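Local atomic coordinates of glycerophosphodiester phosphodiesterase (Cytophaga hutchinsonii ATCC 33406, PDB entry 3CH0), a protein that belongs to the glycerophosphoryl diester phosphodiesterase family, whose members are built on the TIM-barrel fold. Residues A[4-9]-A[252-257]; A[182-185]-A[190-193]. All coordinates share one frame; numbering follows the deposited sequence.

Interaction 1: residues A[4-9]-A[252-257]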
loop_
_atom_site.group_PDB
_atom_site.type_symbol
_atom_site.label_atom_id
_atom_site.label_comp_id
_atom_site.label_asym_id
_atom_site.label_seq_id
_atom_site.Cartn_x
_atom_site.Cartn_y
_atom_site.Cartn_z
ATOM N N GLN A 4 7.561 -15.112 16.697
ATOM C CA GLN A 4 6.297 -15.408 17.382
ATOM C C GLN A 4 5.340 -14.220 17.256
ATOM O O GLN A 4 5.705 -13.084 17.595
ATOM C CB GLN A 4 6.559 -15.719 18.866
ATOM C CG GLN A 4 7.556 -16.869 19.086
ATOM C CD GLN A 4 7.043 -18.178 18.522
ATOM O OE1 GLN A 4 6.028 -18.708 18.988
ATOM N NE2 GLN A 4 7.730 -18.704 17.504
ATOM N N VAL A 5 4.122 -14.493 16.803
ATOM C CA VAL A 5 3.086 -13.439 16.674
ATOM C C VAL A 5 1.850 -13.738 17.538
ATOM O O VAL A 5 1.440 -14.906 17.631
ATOM C CB VAL A 5 2.623 -13.225 15.206
ATOM C CG1 VAL A 5 3.785 -12.771 14.326
ATOM C CG2 VAL A 5 2.006 -14.487 14.649
ATOM N N PRO A 6 1.241 -12.692 18.132
ATOM C CA PRO A 6 -0.001 -12.861 18.880
ATOM C C PRO A 6 -1.164 -13.241 17.987
ATOM O O PRO A 6 -1.088 -13.151 16.752
ATOM C CB PRO A 6 -0.232 -11.480 19.507
ATOM C CG PRO A 6 0.494 -10.535 18.672
ATOM C CD PRO A 6 1.683 -11.278 18.138
ATOM N N ALA A 7 -2.261 -13.632 18.624
ATOM C CA ALA A 7 -3.483 -13.956 17.924
ATOM C C ALA A 7 -3.958 -12.726 17.152
ATOM O O ALA A 7 -3.879 -11.583 17.634
ATOM C CB ALA A 7 -4.562 -14.411 18.903
ATOM N N SER A 8 -4.422 -12.971 15.935
ATOM C CA SER A 8 -5.011 -11.933 15.105
ATOM C C SER A 8 -4.016 -10.888 14.599
ATOM O O SER A 8 -4.461 -9.847 14.154
ATOM C CB SER A 8 -6.138 -11.220 15.854
ATOM O OG SER A 8 -7.110 -12.178 16.290
ATOM N N PHE A 9 -2.725 -11.185 14.663
ATOM C CA PHE A 9 -1.693 -10.269 14.162
ATOM C C PHE A 9 -1.804 -10.128 12.633
ATOM O O PHE A 9 -2.002 -11.151 11.929
ATOM C CB PHE A 9 -0.339 -10.842 14.537
ATOM C CG PHE A 9 0.796 -9.834 14.453
ATOM C CD1 PHE A 9 0.972 -8.877 15.433
ATOM C CD2 PHE A 9 1.682 -9.849 13.382
ATOM C CE1 PHE A 9 2.046 -7.983 15.366
ATOM C CE2 PHE A 9 2.747 -8.956 13.327
ATOM C CZ PHE A 9 2.934 -8.037 14.302
ATOM N N THR A 252 10.994 -6.362 18.283
ATOM C CA THR A 252 10.881 -5.203 19.190
ATOM C C THR A 252 9.467 -4.633 19.139
ATOM O O THR A 252 8.822 -4.479 20.173
ATOM C CB THR A 252 11.878 -4.131 18.879
ATOM O OG1 THR A 252 13.200 -4.643 19.196
ATOM C CG2 THR A 252 11.624 -2.819 19.699
ATOM N N LEU A 253 8.955 -4.430 17.945
ATOM C CA LEU A 253 7.600 -3.879 17.840
ATOM C C LEU A 253 6.491 -4.780 18.410
ATOM O O LEU A 253 5.537 -4.280 19.027
ATOM C CB LEU A 253 7.295 -3.549 16.375
ATOM C CG LEU A 253 8.124 -2.395 15.843
ATOM C CD1 LEU A 253 8.117 -2.366 14.300
ATOM C CD2 LEU A 253 7.621 -1.065 16.462
ATOM N N ILE A 254 6.591 -6.074 18.162
ATOM C CA ILE A 254 5.651 -7.026 18.711
ATOM C C ILE A 254 5.673 -6.912 20.251
ATOM O O ILE A 254 4.618 -6.837 20.882
ATOM C CB ILE A 254 5.970 -8.448 18.262
ATOM C CG1 ILE A 254 5.638 -8.608 16.746
ATOM C CG2 ILE A 254 5.178 -9.491 19.128
ATOM C CD1 ILE A 254 6.093 -9.884 16.122
ATOM N N SER A 255 6.863 -6.781 20.829
ATOM C CA SER A 255 6.977 -6.648 22.297
ATOM C C SER A 255 6.363 -5.365 22.853
ATOM O O SER A 255 5.987 -5.296 24.028
ATOM C CB SER A 255 8.450 -6.728 22.745
ATOM O OG SER A 255 9.194 -5.514 22.516
ATOM N N LEU A 256 6.247 -4.324 22.049
ATOM C CA LEU A 256 5.628 -3.064 22.450
ATOM C C LEU A 256 4.130 -3.078 22.266
ATOM O O LEU A 256 3.428 -2.132 22.658
ATOM C CB LEU A 256 6.207 -1.897 21.653
ATOM C CG LEU A 256 7.709 -1.694 21.740
ATOM C CD1 LEU A 256 8.101 -0.420 20.965
ATOM C CD2 LEU A 256 8.122 -1.591 23.229
ATOM N N GLY A 257 3.610 -4.117 21.611
ATOM C CA GLY A 257 2.165 -4.192 21.455
ATOM C C GLY A 257 1.522 -3.855 20.116
ATOM O O GLY A 257 0.296 -3.740 20.039
#
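Ile254 is the side chain that segment 4-9 packs on; Gln4, Val5, Pro6 and Phe9 all touch it. The tight part lies on the Phe9 side. There CZ of Phe9 comes within 3.7 Å of Ile254 CG1, the two side chains crossing at about a right angle. Phe9 CG stands anti to the backbone N (chi1 -163°), which places the buried ring against Ile254. The end of Ile254 rests on backbone as well: its CD1 lies 3.5 Å from the carbonyl oxygen of Gln4.

Toward solvent the fit is looser. Pro6 CD lies 4.0 Å from Ile254 CG2, and Val5 CG1 lies 4.1 Å from Ile254 CD1. Both residues are exposed. The end of the Gln4 side chain leads away, and its NE2 is hydrogen-bonded to Met2 O. Pro6 to Phe9 form a type II beta turn with one weak bond, Phe9 N to Pro6 O.

Residues 252-256 end helix 247-256, and Gly257, the first residue beyond it, closes a Schellman motif. Gly257 N donates to Ile254 O at 3.0 Å. The hydroxyl of Ser255 adds a bond to Thr252 O of 2.6 Å, in the carbonyl plane and on a lone pair. The helix end is thus held by its own bonds. The two segments meet through aliphatic and aromatic carbons and one backbone carbonyl oxygen, by van der Waals contact, which implies adhesion through fit and burial rather than directional bonds.

Interaction 2: residues A[182-185]-A[190-193]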
loop_
_atom_site.group_PDB
_atom_site.type_symbol
_atom_site.label_atom_id
_atom_site.label_comp_id
_atom_site.label_asym_id
_atom_site.label_seq_id
_atom_site.Cartn_x
_atom_site.Cartn_y
_atom_site.Cartn_z
ATOM N N GLU A 182 -11.351 11.687 5.068
ATOM C CA GLU A 182 -12.629 12.327 5.418
ATOM C C GLU A 182 -13.718 11.946 4.428
ATOM O O GLU A 182 -14.891 11.680 4.802
ATOM C CB GLU A 182 -12.499 13.852 5.492
ATOM C CG GLU A 182 -11.618 14.353 6.612
ATOM C CD GLU A 182 -12.151 14.218 8.012
ATOM O OE1 GLU A 182 -13.325 13.809 8.245
ATOM O OE2 GLU A 182 -11.368 14.556 8.957
ATOM N N TYR A 183 -13.385 11.992 3.144
ATOM C CA TYR A 183 -14.339 11.662 2.072
ATOM C C TYR A 183 -14.823 10.230 2.223
ATOM O O TYR A 183 -16.025 9.903 2.174
ATOM C CB TYR A 183 -13.706 11.866 0.702
ATOM C CG TYR A 183 -14.670 11.543 -0.407
ATOM C CD1 TYR A 183 -15.577 12.480 -0.825
ATOM C CD2 TYR A 183 -14.719 10.269 -0.961
ATOM C CE1 TYR A 183 -16.494 12.204 -1.824
ATOM C CE2 TYR A 183 -15.617 9.977 -1.998
ATOM C CZ TYR A 183 -16.528 10.951 -2.418
ATOM O OH TYR A 183 -17.457 10.714 -3.417
HETATM N N MSE A 184 -13.870 9.306 2.372
HETATM C CA MSE A 184 -14.220 7.900 2.584
HETATM C C MSE A 184 -15.097 7.677 3.794
HETATM O O MSE A 184 -16.090 6.932 3.748
HETATM C CB MSE A 184 -12.967 7.042 2.780
HETATM C CG MSE A 184 -12.072 6.897 1.584
HETATM SE SE MSE A 184 -12.891 5.872 0.149
HETATM C CE MSE A 184 -13.172 4.235 1.101
ATOM N N HIS A 185 -14.763 8.329 4.900
ATOM C CA HIS A 185 -15.505 8.151 6.126
ATOM C C HIS A 185 -16.920 8.634 6.002
ATOM O O HIS A 185 -17.847 7.979 6.529
ATOM C CB HIS A 185 -14.804 8.899 7.219
ATOM C CG HIS A 185 -15.486 8.805 8.545
ATOM N ND1 HIS A 185 -15.576 7.639 9.269
ATOM C CD2 HIS A 185 -16.080 9.772 9.296
ATOM C CE1 HIS A 185 -16.232 7.884 10.402
ATOM N NE2 HIS A 185 -16.511 9.175 10.456
ATOM N N ASP A 190 -18.593 2.047 5.730
ATOM C CA ASP A 190 -18.406 0.618 5.969
ATOM C C ASP A 190 -16.994 0.117 5.627
ATOM O O ASP A 190 -16.643 -1.061 5.910
ATOM C CB ASP A 190 -19.460 -0.258 5.289
ATOM C CG ASP A 190 -19.569 -0.049 3.787
ATOM O OD1 ASP A 190 -19.157 1.010 3.257
ATOM O OD2 ASP A 190 -20.165 -0.955 3.134
ATOM N N ILE A 191 -16.167 0.980 5.022
ATOM C CA ILE A 191 -14.818 0.553 4.656
ATOM C C ILE A 191 -13.826 1.062 5.689
ATOM O O ILE A 191 -13.775 2.243 5.973
ATOM C CB ILE A 191 -14.435 1.035 3.275
ATOM C CG1 ILE A 191 -15.378 0.439 2.223
ATOM C CG2 ILE A 191 -12.916 0.734 2.988
ATOM C CD1 ILE A 191 -15.186 1.060 0.841
ATOM N N LYS A 192 -13.135 0.140 6.347
ATOM C CA LYS A 192 -12.159 0.457 7.387
ATOM C C LYS A 192 -11.088 1.408 6.824
ATOM O O LYS A 192 -10.693 1.217 5.686
ATOM C CB LYS A 192 -11.448 -0.777 7.909
ATOM C CG LYS A 192 -12.310 -1.681 8.785
ATOM C CD LYS A 192 -11.512 -2.860 9.391
ATOM C CE LYS A 192 -10.991 -3.856 8.329
ATOM N NZ LYS A 192 -12.049 -4.528 7.548
ATOM N N LEU A 193 -10.651 2.402 7.618
ATOM C CA LEU A 193 -9.614 3.321 7.186
ATOM C C LEU A 193 -8.374 3.178 8.036
ATOM O O LEU A 193 -8.435 2.991 9.260
ATOM C CB LEU A 193 -10.142 4.742 7.226
ATOM C CG LEU A 193 -11.386 5.030 6.407
ATOM C CD1 LEU A 193 -11.775 6.513 6.555
ATOM C CD2 LEU A 193 -11.179 4.676 4.924
#
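His185 meets Leu193 through its CB, while its imidazole ring is turned away from segment 190-193 and stacks on the ring of Phe212. The other flat group, the phenol of Tyr183, also takes no part across the contact. It lies against Ile151, Ala152 and Cys155 of helix 151-164, and its OH is hydrogen-bonded to Asp156 OD1. Both rings pack on parts of the fold other than segment 190-193, and aliphatic groups face the strand.

The contact sits in a beta-alpha-beta unit of the TIM barrel, made of strand 171-175, helix 178-187 and strand 192-197. The helix packs here on residues leading into and within strand 192-197. Ile191 and Leu193 point toward the helix. Lys192, between them, points away. This alternation belongs to an extended chain with one side turned to the helix.

Met184, a selenomethionine in the model, spans both residues. Its CB lies 3.7 Å from Leu193 CD2, the side chains crossing obliquely. The chain then curls at chi2 (-68°) and chi3 (-60°) and brings its terminal methyl to Ile191, with CE 3.8 Å from Ile191 CD1. Met184, Ile191 and Leu193 are all buried, and each also touches Leu173 of strand 171-175. Val159 of helix 151-164 adds a further neighbour to Met184. Backbone bonds of Lys192 with Leu173 and of Leu193 with Val216 hold the strand between its two partners in the sheet.

At the His185 end the two methyls of Leu193 differ. Leu193 CD2 lies nearer Met184, while CD1, 4.0 Å from Met184 CB, also sits 3.9 Å from both N and CB of His185.

In the fold
Each contact packs a helix of the barrel: interaction 1 against a loop, interaction 2 against a strand and the residues leading into it. Their centres are 26 Å apart, and their nearest atoms about 11 Å apart. Interaction 2 is local and buried, linking helix 178-187 to strand 192-197, which follows it. Interaction 1 is a surface contact that brings the N-terminal loop, before strand 10-13, to helix 247-256 near the C-terminal end. Interaction 2 is nested within the long loop that interaction 1 closes. Strand 10-13 pairs in parallel with strand 260-263, the strand after helix 247-256. One contact thus lies within one beta-alpha-beta unit, and the other where first and last strands meet.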